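Quinone oxidoreductase 1 (PDB 1QOR) catalyses the NADPH-dependent reduction of quinones to 1,4-benzosemiquinones, working as a homodimer of the zinc-containing alcohol dehydrogenase family. Local coordinates at residues A[41-44]-A[45-49]; A[126-129]-A[130-134]; A[264-267]-A[268-272]. One frame throughout, in Å; residues are numbered along the deposited sequence.

How the contacts relate
All three contacts are local, each within one stretch of chain, and touch the same NADPH. Contact 1 starts helix 42-49 and holds the pyrophosphate and the nicotinamide ribose; contacts 2 and 3 hold the nicotinamide end, one through the carboxamide oxygen and the other through its nitrogen. The centres of contacts 2 and 3 lie about 10 Å apart and the two touch directly: Tyr130 CD1 is 3.6 Å from Tyr269 CG, where the two rings stack. Contact 1 stands off, its centre about 21 Å from that of contact 2 and about 18 Å from that of contact 3, and the cofactor spans the gaps of about 7 Å and 6 Å between their nearest atoms.

Contact 1 of 3, residues A[41-44]-A[45-49]; sequences NFID and TYIRS. With NDP (NADPH dihydro-nicotinamide-adenine-dinucleotide phosphate), chain D.
The carbonyl oxygen of Phe42 does two jobs: it takes two hydrogen bonds from Thr45 and sits 3.9 Å above the centre of the Tyr46 ring. The setting is the first turn of helix 42-49, in the GroES-like domain of the medium-chain dehydrogenase/reductase fold, where the helix start faces NADPH. Thr45 OG1 reaches Phe42 O at 2.7 Å in the carbonyl plane, while Thr45 N comes from well above that plane. The hydroxyl can fold back this way because chi1 of Thr45 (68°) sets OG1 between the backbone N and the carbonyl carbon. Further along, Ile47 N to Ile43 O and Arg48 N to Asp44 O are regular helical bonds.

Phe42 and Tyr46 cross at about a right angle as side chains, with ring planes 56° apart, an oblique pair; Tyr46 CE1 comes to the Phe42 edge, 3.4 Å from CD1. On its other flank the Phe42 ring meets the cofactor, CD2 lying 3.7 Å from NDP C5B. Asn41 N donates to Asp44 OD2 from above the carboxylate plane, tying Asn41 to the first turn; Tyr95 OH is a second partner of OD2. Tyr46 OH donates to the ribose hydroxyl O2D of NDP at 2.7 Å, and the phenol is also held by the backbone N of Asn240. Putting an alanine at Tyr46 would probably leave O2D without this partner and open a gap beside the Phe42 edge. At the helix start, Phe42 N donates to phosphate oxygen O2N of NDP at 3.0 Å.

Contact 2 of 3, residues A[126-129]-A[130-134]; sequences LTVY and YLLRK. With NDP (NADPH dihydro-nicotinamide-adenine-dinucleotide phosphate), chain D.
Tyr129 and Arg133, one helical turn apart, cross at about a right angle: Arg133 CG lies 3.8 Å from Tyr129 CD1, and Arg133 CB is over one ring face, toward the rim. With CG of Tyr129 anti to its own nitrogen, chi1 172° swings the ring out across the helix, and its hydroxyl comes 3.6 Å from Lys134 NZ. A water is hydrogen-bonded to Tyr129 OH at 3.3 Å and weakly to Lys134 NZ. Arg133 bends at chi2 and chi3 and turns back on the main chain, so that NE and NH2 grip Leu132 O side-on, both from the same face of that carbonyl. The aliphatic part of the arginine therefore serves the tyrosine, while the guanidinium, its plane 73° from the ring, serves the backbone.

These residues belong to the long helix 115-135, which has a wider pi-type turn at 131-134; Val128 packs on helix 152-164, Leu126 and Tyr129 on helix 273-288. Regular bonds such as Leu131 N to Thr127 O keep the turns before it in order.

On the cofactor side, Tyr130 takes the less common first torsion, chi1 84°, with CG between the backbone N and the carbonyl carbon. This puts Thr127 O and Leu131 CG over one face of its ring, both toward the rim, while Tyr269 stacks with it. The phenol OH donates to the carboxamide oxygen O7N of NDP at 2.6 Å, and O7N lies in the ring plane at its edge. Thr127 presents both branches to the nicotinamide: OG1, bonded to Leu123 O, is 3.2 Å from NDP C4N, and CG2 is 3.4 Å from the same carbon, the hydride-carrying position of the ring.

Contact 3 of 3, residues A[264-267]-A[268-272]; sequences PSLQ and GYITT. With NDP (NADPH dihydro-nicotinamide-adenine-dinucleotide phosphate), chain D.
The nicotinamide end of the NADPH pocket is lined here by a short, weakly bonded helical turn, 266-269, that follows strand 260-262 of the Rossmann domain. Pro264 O, just ahead of the turn, accepts a hydrogen bond from the carboxamide nitrogen N7N of NDP at 2.9 Å, with an N-H...O angle of 149°. Leu266 N lies 3.1 Å from the carboxamide oxygen O7N. The main chain thus meets both ends of the amide.

Within the turn, Leu266 O is the chief acceptor. Ile270 N approaches it at 2.8 Å with an almost straight bond (172°), and Tyr269 N also bonds it. A weaker bond runs from Gly268 N to Ser265 O. This mix of three- and four-residue spacings is the geometric evidence for a loosely wound single turn.

Two groups of side-chain contacts meet across the turn. Leu266 and Ile270 cross obliquely, and Leu266 CD2 lies 3.4 Å from Ile270 CG1, tighter than usual for two carbons. With chi1 of Tyr269 at -77°, CG is anti to the carbonyl carbon and the ring reaches back along the turn. Ser265 O then lies in the ring plane at its edge, 3.6 Å from CD1, while Pro264 CB is 3.6 Å from CE1. Thr271 CG2 lies a close 3.1 Å from Gln267 O.

Pro264 and Leu266 pack against helix 115-135, and Tyr269 packs on Lys134 and Thr135 of the same helix. Ser265 N bonds Ser258 OG of the second subunit, and Tyr269 packs on Arg232 of that subunit. Thr272 then caps helix 273-288, so the turn links strand 260-262 to that helix at the dimer interface.

Contact 1 of 3, residues A[41-44]-A[45-49]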
loop_
_atom_site.group_PDB
_atom_site.type_symbol
_atom_site.label_atom_id
_atom_site.label_comp_id
_atom_site.label_asym_id
_atom_site.label_seq_id
_atom_site.Cartn_x
_atom_site.Cartn_y
_atom_site.Cartn_z
ATOM N N ASN A 41 -24.533 10.534 -0.716
ATOM C CA ASN A 41 -23.116 10.192 -0.643
ATOM C C ASN A 41 -22.571 10.080 -2.043
ATOM O O ASN A 41 -23.296 9.653 -2.977
ATOM C CB ASN A 41 -22.925 8.902 0.152
ATOM C CG ASN A 41 -23.144 9.108 1.637
ATOM O OD1 ASN A 41 -22.301 9.676 2.323
ATOM N ND2 ASN A 41 -24.268 8.634 2.151
ATOM N N PHE A 42 -21.299 10.433 -2.210
ATOM C CA PHE A 42 -20.745 10.391 -3.549
ATOM C C PHE A 42 -20.807 8.976 -4.151
ATOM O O PHE A 42 -21.024 8.837 -5.347
ATOM C CB PHE A 42 -19.335 10.996 -3.609
ATOM C CG PHE A 42 -19.056 11.715 -4.901
ATOM C CD1 PHE A 42 -18.685 11.005 -6.050
ATOM C CD2 PHE A 42 -19.222 13.086 -4.985
ATOM C CE1 PHE A 42 -18.494 11.655 -7.249
ATOM C CE2 PHE A 42 -19.034 13.768 -6.181
ATOM C CZ PHE A 42 -18.675 13.070 -7.316
ATOM N N ILE A 43 -20.663 7.930 -3.339
ATOM C CA ILE A 43 -20.766 6.572 -3.880
ATOM C C ILE A 43 -22.146 6.354 -4.574
ATOM O O ILE A 43 -22.248 5.567 -5.529
ATOM C CB ILE A 43 -20.505 5.501 -2.789
ATOM C CG1 ILE A 43 -20.455 4.087 -3.401
ATOM C CG2 ILE A 43 -21.555 5.599 -1.661
ATOM C CD1 ILE A 43 -20.014 3.001 -2.396
ATOM N N ASP A 44 -23.170 7.122 -4.176
ATOM C CA ASP A 44 -24.491 6.983 -4.798
ATOM C C ASP A 44 -24.369 7.248 -6.302
ATOM O O ASP A 44 -25.064 6.607 -7.117
ATOM C CB ASP A 44 -25.529 7.947 -4.194
ATOM C CG ASP A 44 -25.727 7.757 -2.695
ATOM O OD1 ASP A 44 -25.330 6.707 -2.138
ATOM O OD2 ASP A 44 -26.302 8.674 -2.071
ATOM N N THR A 45 -23.511 8.196 -6.675
ATOM C CA THR A 45 -23.330 8.495 -8.092
ATOM C C THR A 45 -22.498 7.381 -8.832
ATOM O O THR A 45 -22.612 7.225 -10.049
ATOM C CB THR A 45 -22.637 9.894 -8.330
ATOM O OG1 THR A 45 -21.273 9.845 -7.868
ATOM C CG2 THR A 45 -23.391 11.043 -7.634
ATOM N N TYR A 46 -21.617 6.675 -8.132
ATOM C CA TYR A 46 -20.821 5.626 -8.774
ATOM C C TYR A 46 -21.781 4.468 -9.198
ATOM O O TYR A 46 -21.645 3.858 -10.293
ATOM C CB TYR A 46 -19.786 5.050 -7.806
ATOM C CG TYR A 46 -18.767 6.020 -7.257
ATOM C CD1 TYR A 46 -18.414 7.189 -7.946
ATOM C CD2 TYR A 46 -18.172 5.784 -6.004
ATOM C CE1 TYR A 46 -17.499 8.110 -7.385
ATOM C CE2 TYR A 46 -17.259 6.686 -5.436
ATOM C CZ TYR A 46 -16.928 7.849 -6.123
ATOM O OH TYR A 46 -16.065 8.753 -5.521
ATOM N N ILE A 47 -22.710 4.146 -8.299
ATOM C CA ILE A 47 -23.687 3.110 -8.532
ATOM C C ILE A 47 -24.656 3.498 -9.661
ATOM O O ILE A 47 -24.816 2.750 -10.640
ATOM C CB ILE A 47 -24.385 2.788 -7.206
ATOM C CG1 ILE A 47 -23.399 2.049 -6.317
ATOM C CG2 ILE A 47 -25.640 1.945 -7.389
ATOM C CD1 ILE A 47 -23.881 1.991 -4.939
ATOM N N ARG A 48 -25.198 4.704 -9.594
ATOM C CA ARG A 48 -26.112 5.189 -10.616
ATOM C C ARG A 48 -25.459 5.231 -12.009
ATOM O O ARG A 48 -26.087 4.878 -12.999
ATOM C CB ARG A 48 -26.576 6.601 -10.232
ATOM C CG ARG A 48 -27.717 7.188 -11.051
ATOM C CD ARG A 48 -27.211 8.246 -11.973
ATOM N NE ARG A 48 -26.631 9.329 -11.231
ATOM C CZ ARG A 48 -25.538 10.032 -11.539
ATOM N NH1 ARG A 48 -24.816 9.825 -12.619
ATOM N NH2 ARG A 48 -25.136 10.934 -10.680
ATOM N N SER A 49 -24.208 5.694 -12.091
ATOM C CA SER A 49 -23.510 5.834 -13.366
ATOM C C SER A 49 -22.962 4.507 -13.904
ATOM O O SER A 49 -22.638 4.412 -15.085
ATOM C CB SER A 49 -22.361 6.869 -13.250
ATOM O OG SER A 49 -21.265 6.310 -12.555
HETATM P PA NDP D . -18.096 15.620 -1.351
HETATM O O1A NDP D . -19.232 16.320 -0.699
HETATM O O2A NDP D . -16.746 15.734 -0.737
HETATM O O5B NDP D . -18.039 15.951 -2.864
HETATM C C5B NDP D . -16.945 15.627 -3.682
HETATM C C4B NDP D . -16.016 16.802 -3.731
HETATM O O4B NDP D . -14.864 16.239 -4.344
HETATM C C3B NDP D . -16.416 17.982 -4.626
HETATM O O3B NDP D . -17.283 18.882 -3.886
HETATM C C2B NDP D . -15.069 18.489 -5.122
HETATM O O2B NDP D . -14.629 19.512 -4.239
HETATM C C1B NDP D . -14.129 17.205 -5.083
HETATM N N9A NDP D . -13.818 16.931 -6.494
HETATM C C8A NDP D . -12.632 17.015 -7.098
HETATM N N7A NDP D . -12.765 16.734 -8.400
HETATM C C5A NDP D . -14.046 16.483 -8.558
HETATM C C6A NDP D . -14.656 16.170 -9.765
HETATM N N6A NDP D . -13.992 16.082 -10.911
HETATM N N1A NDP D . -15.974 15.972 -9.710
HETATM C C2A NDP D . -16.691 16.064 -8.556
HETATM N N3A NDP D . -16.093 16.370 -7.402
HETATM C C4A NDP D . -14.746 16.595 -7.393
HETATM O O3 NDP D . -18.524 14.093 -1.242
HETATM P PN NDP D . -18.661 13.034 -0.077
HETATM O O1N NDP D . -18.344 13.627 1.272
HETATM O O2N NDP D . -19.961 12.286 -0.262
HETATM O O5D NDP D . -17.440 12.022 -0.522
HETATM C C5D NDP D . -16.082 12.408 -0.684
HETATM C C4D NDP D . -15.281 11.307 -1.296
HETATM O O4D NDP D . -15.101 10.230 -0.349
HETATM C C3D NDP D . -15.927 10.694 -2.532
HETATM O O3D NDP D . -14.933 10.437 -3.529
HETATM C C2D NDP D . -16.513 9.385 -1.959
HETATM O O2D NDP D . -16.708 8.419 -2.960
HETATM C C1D NDP D . -15.466 8.938 -0.981
HETATM N N1N NDP D . -15.828 8.140 0.222
HETATM C C2N NDP D . -15.103 7.016 0.528
HETATM C C3N NDP D . -15.450 6.296 1.658
HETATM C C7N NDP D . -14.656 5.061 2.065
HETATM O O7N NDP D . -14.927 4.442 3.087
HETATM N N7N NDP D . -13.679 4.739 1.243
HETATM C C4N NDP D . -16.495 6.686 2.479
HETATM C C5N NDP D . -17.221 7.838 2.153
HETATM C C6N NDP D . -16.880 8.551 1.015
HETATM P P2B NDP D . -13.628 20.732 -4.771
HETATM O O1X NDP D . -13.192 21.414 -3.533
HETATM O O2X NDP D . -12.529 20.062 -5.477
HETATM O O3X NDP D . -14.500 21.526 -5.659
#

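Contact 2 of 3, residues A[126-129]-A[130-134]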
loop_
_atom_site.group_PDB
_atom_site.type_symbol
_atom_site.label_atom_id
_atom_site.label_comp_id
_atom_site.label_asym_id
_atom_site.label_seq_id
_atom_site.Cartn_x
_atom_site.Cartn_y
_atom_site.Cartn_z
ATOM N N LEU A 126 -18.224 7.962 10.255
ATOM C CA LEU A 126 -17.619 6.636 10.489
ATOM C C LEU A 126 -16.377 6.528 9.582
ATOM O O LEU A 126 -15.345 5.915 9.953
ATOM C CB LEU A 126 -18.636 5.543 10.148
ATOM C CG LEU A 126 -19.868 5.436 11.074
ATOM C CD1 LEU A 126 -20.727 4.321 10.561
ATOM C CD2 LEU A 126 -19.486 5.094 12.507
ATOM N N THR A 127 -16.479 7.096 8.380
ATOM C CA THR A 127 -15.348 7.114 7.470
ATOM C C THR A 127 -14.191 7.949 8.071
ATOM O O THR A 127 -13.041 7.501 8.139
ATOM C CB THR A 127 -15.748 7.743 6.156
ATOM O OG1 THR A 127 -16.848 7.006 5.631
ATOM C CG2 THR A 127 -14.601 7.704 5.162
ATOM N N VAL A 128 -14.510 9.138 8.588
ATOM C CA VAL A 128 -13.450 9.970 9.148
ATOM C C VAL A 128 -12.838 9.260 10.338
ATOM O O VAL A 128 -11.619 9.260 10.517
ATOM C CB VAL A 128 -13.947 11.394 9.507
ATOM C CG1 VAL A 128 -12.945 12.104 10.415
ATOM C CG2 VAL A 128 -14.168 12.180 8.230
ATOM N N TYR A 129 -13.673 8.600 11.122
ATOM C CA TYR A 129 -13.152 7.900 12.268
ATOM C C TYR A 129 -12.144 6.798 11.883
ATOM O O TYR A 129 -11.029 6.763 12.442
ATOM C CB TYR A 129 -14.299 7.311 13.106
ATOM C CG TYR A 129 -13.832 6.396 14.224
ATOM C CD1 TYR A 129 -13.308 6.913 15.405
ATOM C CD2 TYR A 129 -13.914 5.001 14.089
ATOM C CE1 TYR A 129 -12.894 6.096 16.413
ATOM C CE2 TYR A 129 -13.500 4.153 15.108
ATOM C CZ TYR A 129 -13.007 4.719 16.260
ATOM O OH TYR A 129 -12.722 3.906 17.318
ATOM N N TYR A 130 -12.498 5.876 10.977
ATOM C CA TYR A 130 -11.517 4.813 10.696
ATOM C C TYR A 130 -10.301 5.372 9.958
ATOM O O TYR A 130 -9.167 4.966 10.209
ATOM C CB TYR A 130 -12.126 3.577 9.988
ATOM C CG TYR A 130 -12.233 3.687 8.479
ATOM C CD1 TYR A 130 -11.109 3.589 7.658
ATOM C CD2 TYR A 130 -13.475 3.853 7.868
ATOM C CE1 TYR A 130 -11.244 3.655 6.236
ATOM C CE2 TYR A 130 -13.608 3.925 6.486
ATOM C CZ TYR A 130 -12.500 3.822 5.666
ATOM O OH TYR A 130 -12.685 3.886 4.274
ATOM N N LEU A 131 -10.522 6.322 9.067
ATOM C CA LEU A 131 -9.403 6.937 8.370
ATOM C C LEU A 131 -8.315 7.562 9.283
ATOM O O LEU A 131 -7.139 7.281 9.111
ATOM C CB LEU A 131 -9.922 8.014 7.436
ATOM C CG LEU A 131 -10.576 7.587 6.126
ATOM C CD1 LEU A 131 -11.003 8.838 5.364
ATOM C CD2 LEU A 131 -9.600 6.764 5.300
ATOM N N LEU A 132 -8.714 8.351 10.283
ATOM C CA LEU A 132 -7.780 9.070 11.173
ATOM C C LEU A 132 -7.324 8.317 12.409
ATOM O O LEU A 132 -6.355 8.730 13.096
ATOM C CB LEU A 132 -8.421 10.384 11.627
ATOM C CG LEU A 132 -8.891 11.347 10.531
ATOM C CD1 LEU A 132 -9.284 12.691 11.135
ATOM C CD2 LEU A 132 -7.780 11.567 9.552
ATOM N N ARG A 133 -8.068 7.262 12.739
ATOM C CA ARG A 133 -7.767 6.475 13.904
ATOM C C ARG A 133 -7.342 5.040 13.599
ATOM O O ARG A 133 -6.618 4.465 14.382
ATOM C CB ARG A 133 -8.982 6.455 14.835
ATOM C CG ARG A 133 -9.680 7.850 15.051
ATOM C CD ARG A 133 -9.014 8.630 16.165
ATOM N NE ARG A 133 -7.724 9.104 15.717
ATOM C CZ ARG A 133 -6.611 9.174 16.450
ATOM N NH1 ARG A 133 -6.607 8.812 17.738
ATOM N NH2 ARG A 133 -5.482 9.517 15.835
ATOM N N LYS A 134 -7.734 4.465 12.468
ATOM C CA LYS A 134 -7.383 3.069 12.194
ATOM C C LYS A 134 -6.456 2.849 11.010
ATOM O O LYS A 134 -5.475 2.127 11.115
ATOM C CB LYS A 134 -8.645 2.233 11.949
ATOM C CG LYS A 134 -9.742 2.342 12.988
ATOM C CD LYS A 134 -9.256 1.940 14.345
ATOM C CE LYS A 134 -10.437 1.503 15.238
ATOM N NZ LYS A 134 -10.049 1.518 16.695
HETATM P PA NDP D . -18.096 15.620 -1.351
HETATM O O1A NDP D . -19.232 16.320 -0.699
HETATM O O2A NDP D . -16.746 15.734 -0.737
HETATM O O5B NDP D . -18.039 15.951 -2.864
HETATM C C5B NDP D . -16.945 15.627 -3.682
HETATM C C4B NDP D . -16.016 16.802 -3.731
HETATM O O4B NDP D . -14.864 16.239 -4.344
HETATM C C3B NDP D . -16.416 17.982 -4.626
HETATM O O3B NDP D . -17.283 18.882 -3.886
HETATM C C2B NDP D . -15.069 18.489 -5.122
HETATM O O2B NDP D . -14.629 19.512 -4.239
HETATM C C1B NDP D . -14.129 17.205 -5.083
HETATM N N9A NDP D . -13.818 16.931 -6.494
HETATM C C8A NDP D . -12.632 17.015 -7.098
HETATM N N7A NDP D . -12.765 16.734 -8.400
HETATM C C5A NDP D . -14.046 16.483 -8.558
HETATM C C6A NDP D . -14.656 16.170 -9.765
HETATM N N6A NDP D . -13.992 16.082 -10.911
HETATM N N1A NDP D . -15.974 15.972 -9.710
HETATM C C2A NDP D . -16.691 16.064 -8.556
HETATM N N3A NDP D . -16.093 16.370 -7.402
HETATM C C4A NDP D . -14.746 16.595 -7.393
HETATM O O3 NDP D . -18.524 14.093 -1.242
HETATM P PN NDP D . -18.661 13.034 -0.077
HETATM O O1N NDP D . -18.344 13.627 1.272
HETATM O O2N NDP D . -19.961 12.286 -0.262
HETATM O O5D NDP D . -17.440 12.022 -0.522
HETATM C C5D NDP D . -16.082 12.408 -0.684
HETATM C C4D NDP D . -15.281 11.307 -1.296
HETATM O O4D NDP D . -15.101 10.230 -0.349
HETATM C C3D NDP D . -15.927 10.694 -2.532
HETATM O O3D NDP D . -14.933 10.437 -3.529
HETATM C C2D NDP D . -16.513 9.385 -1.959
HETATM O O2D NDP D . -16.708 8.419 -2.960
HETATM C C1D NDP D . -15.466 8.938 -0.981
HETATM N N1N NDP D . -15.828 8.140 0.222
HETATM C C2N NDP D . -15.103 7.016 0.528
HETATM C C3N NDP D . -15.450 6.296 1.658
HETATM C C7N NDP D . -14.656 5.061 2.065
HETATM O O7N NDP D . -14.927 4.442 3.087
HETATM N N7N NDP D . -13.679 4.739 1.243
HETATM C C4N NDP D . -16.495 6.686 2.479
HETATM C C5N NDP D . -17.221 7.838 2.153
HETATM C C6N NDP D . -16.880 8.551 1.015
HETATM P P2B NDP D . -13.628 20.732 -4.771
HETATM O O1X NDP D . -13.192 21.414 -3.533
HETATM O O2X NDP D . -12.529 20.062 -5.477
HETATM O O3X NDP D . -14.500 21.526 -5.659
HETATM O O HOH W 1 -13.264 0.695 17.599
#

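Contact 3 of 3, residues A[264-267]-A[268-272]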
loop_
_atom_site.group_PDB
_atom_site.type_symbol
_atom_site.label_atom_id
_atom_site.label_comp_id
_atom_site.label_asym_id
_atom_site.label_seq_id
_atom_site.Cartn_x
_atom_site.Cartn_y
_atom_site.Cartn_z
ATOM N N PRO A 264 -9.080 1.724 0.941
ATOM C CA PRO A 264 -10.101 1.248 1.884
ATOM C C PRO A 264 -11.560 1.615 1.572
ATOM O O PRO A 264 -11.855 2.506 0.763
ATOM C CB PRO A 264 -9.649 1.899 3.195
ATOM C CG PRO A 264 -9.261 3.280 2.712
ATOM C CD PRO A 264 -8.523 3.024 1.391
ATOM N N SER A 265 -12.461 0.901 2.240
ATOM C CA SER A 265 -13.884 1.146 2.125
ATOM C C SER A 265 -14.413 0.926 3.541
ATOM O O SER A 265 -13.733 0.338 4.393
ATOM C CB SER A 265 -14.555 0.204 1.109
ATOM O OG SER A 265 -14.675 -1.093 1.653
ATOM N N LEU A 266 -15.597 1.465 3.805
ATOM C CA LEU A 266 -16.248 1.327 5.100
ATOM C C LEU A 266 -16.443 -0.139 5.486
ATOM O O LEU A 266 -16.294 -0.496 6.683
ATOM C CB LEU A 266 -17.621 1.997 5.054
ATOM C CG LEU A 266 -17.948 3.042 6.115
ATOM C CD1 LEU A 266 -19.449 3.068 6.315
ATOM C CD2 LEU A 266 -17.279 2.735 7.420
ATOM N N GLN A 267 -16.816 -0.973 4.506
ATOM C CA GLN A 267 -17.028 -2.397 4.755
ATOM C C GLN A 267 -15.768 -3.082 5.257
ATOM O O GLN A 267 -15.871 -4.077 5.965
ATOM C CB GLN A 267 -17.444 -3.143 3.502
ATOM C CG GLN A 267 -18.532 -2.517 2.739
ATOM C CD GLN A 267 -18.003 -1.465 1.799
ATOM O OE1 GLN A 267 -18.254 -0.249 1.994
ATOM N NE2 GLN A 267 -17.251 -1.905 0.766
ATOM N N GLY A 268 -14.590 -2.627 4.829
ATOM C CA GLY A 268 -13.370 -3.254 5.292
ATOM C C GLY A 268 -13.018 -2.949 6.745
ATOM O O GLY A 268 -12.191 -3.652 7.343
ATOM N N TYR A 269 -13.649 -1.930 7.330
ATOM C CA TYR A 269 -13.324 -1.502 8.695
ATOM C C TYR A 269 -14.442 -1.602 9.734
ATOM O O TYR A 269 -14.165 -1.828 10.912
ATOM C CB TYR A 269 -12.802 -0.062 8.662
ATOM C CG TYR A 269 -11.365 0.080 8.194
ATOM C CD1 TYR A 269 -11.032 0.077 6.815
ATOM C CD2 TYR A 269 -10.343 0.210 9.120
ATOM C CE1 TYR A 269 -9.709 0.197 6.397
ATOM C CE2 TYR A 269 -9.008 0.336 8.713
ATOM C CZ TYR A 269 -8.702 0.322 7.370
ATOM O OH TYR A 269 -7.384 0.374 7.047
ATOM N N ILE A 270 -15.682 -1.352 9.321
ATOM C CA ILE A 270 -16.835 -1.436 10.219
ATOM C C ILE A 270 -17.589 -2.715 9.775
ATOM O O ILE A 270 -18.453 -2.686 8.910
ATOM C CB ILE A 270 -17.748 -0.168 10.094
ATOM C CG1 ILE A 270 -16.935 1.121 10.361
ATOM C CG2 ILE A 270 -18.936 -0.281 11.083
ATOM C CD1 ILE A 270 -16.215 1.167 11.659
ATOM N N THR A 271 -17.234 -3.822 10.394
ATOM C CA THR A 271 -17.749 -5.121 10.022
ATOM C C THR A 271 -18.638 -5.803 11.052
ATOM O O THR A 271 -19.519 -6.569 10.686
ATOM C CB THR A 271 -16.553 -6.074 9.663
ATOM O OG1 THR A 271 -15.841 -6.446 10.859
ATOM C CG2 THR A 271 -15.546 -5.355 8.733
ATOM N N THR A 272 -18.389 -5.577 12.332
ATOM C CA THR A 272 -19.204 -6.188 13.370
ATOM C C THR A 272 -20.050 -5.131 14.098
ATOM O O THR A 272 -19.851 -3.918 13.923
ATOM C CB THR A 272 -18.327 -6.894 14.390
ATOM O OG1 THR A 272 -17.568 -5.914 15.105
ATOM C CG2 THR A 272 -17.353 -7.821 13.701
HETATM P PA NDP D . -18.096 15.620 -1.351
HETATM O O1A NDP D . -19.232 16.320 -0.699
HETATM O O2A NDP D . -16.746 15.734 -0.737
HETATM O O5B NDP D . -18.039 15.951 -2.864
HETATM C C5B NDP D . -16.945 15.627 -3.682
HETATM C C4B NDP D . -16.016 16.802 -3.731
HETATM O O4B NDP D . -14.864 16.239 -4.344
HETATM C C3B NDP D . -16.416 17.982 -4.626
HETATM O O3B NDP D . -17.283 18.882 -3.886
HETATM C C2B NDP D . -15.069 18.489 -5.122
HETATM O O2B NDP D . -14.629 19.512 -4.239
HETATM C C1B NDP D . -14.129 17.205 -5.083
HETATM N N9A NDP D . -13.818 16.931 -6.494
HETATM C C8A NDP D . -12.632 17.015 -7.098
HETATM N N7A NDP D . -12.765 16.734 -8.400
HETATM C C5A NDP D . -14.046 16.483 -8.558
HETATM C C6A NDP D . -14.656 16.170 -9.765
HETATM N N6A NDP D . -13.992 16.082 -10.911
HETATM N N1A NDP D . -15.974 15.972 -9.710
HETATM C C2A NDP D . -16.691 16.064 -8.556
HETATM N N3A NDP D . -16.093 16.370 -7.402
HETATM C C4A NDP D . -14.746 16.595 -7.393
HETATM O O3 NDP D . -18.524 14.093 -1.242
HETATM P PN NDP D . -18.661 13.034 -0.077
HETATM O O1N NDP D . -18.344 13.627 1.272
HETATM O O2N NDP D . -19.961 12.286 -0.262
HETATM O O5D NDP D . -17.440 12.022 -0.522
HETATM C C5D NDP D . -16.082 12.408 -0.684
HETATM C C4D NDP D . -15.281 11.307 -1.296
HETATM O O4D NDP D . -15.101 10.230 -0.349
HETATM C C3D NDP D . -15.927 10.694 -2.532
HETATM O O3D NDP D . -14.933 10.437 -3.529
HETATM C C2D NDP D . -16.513 9.385 -1.959
HETATM O O2D NDP D . -16.708 8.419 -2.960
HETATM C C1D NDP D . -15.466 8.938 -0.981
HETATM N N1N NDP D . -15.828 8.140 0.222
HETATM C C2N NDP D . -15.103 7.016 0.528
HETATM C C3N NDP D . -15.450 6.296 1.658
HETATM C C7N NDP D . -14.656 5.061 2.065
HETATM O O7N NDP D . -14.927 4.442 3.087
HETATM N N7N NDP D . -13.679 4.739 1.243
HETATM C C4N NDP D . -16.495 6.686 2.479
HETATM C C5N NDP D . -17.221 7.838 2.153
HETATM C C6N NDP D . -16.880 8.551 1.015
HETATM P P2B NDP D . -13.628 20.732 -4.771
HETATM O O1X NDP D . -13.192 21.414 -3.533
HETATM O O2X NDP D . -12.529 20.062 -5.477
HETATM O O3X NDP D . -14.500 21.526 -5.659
#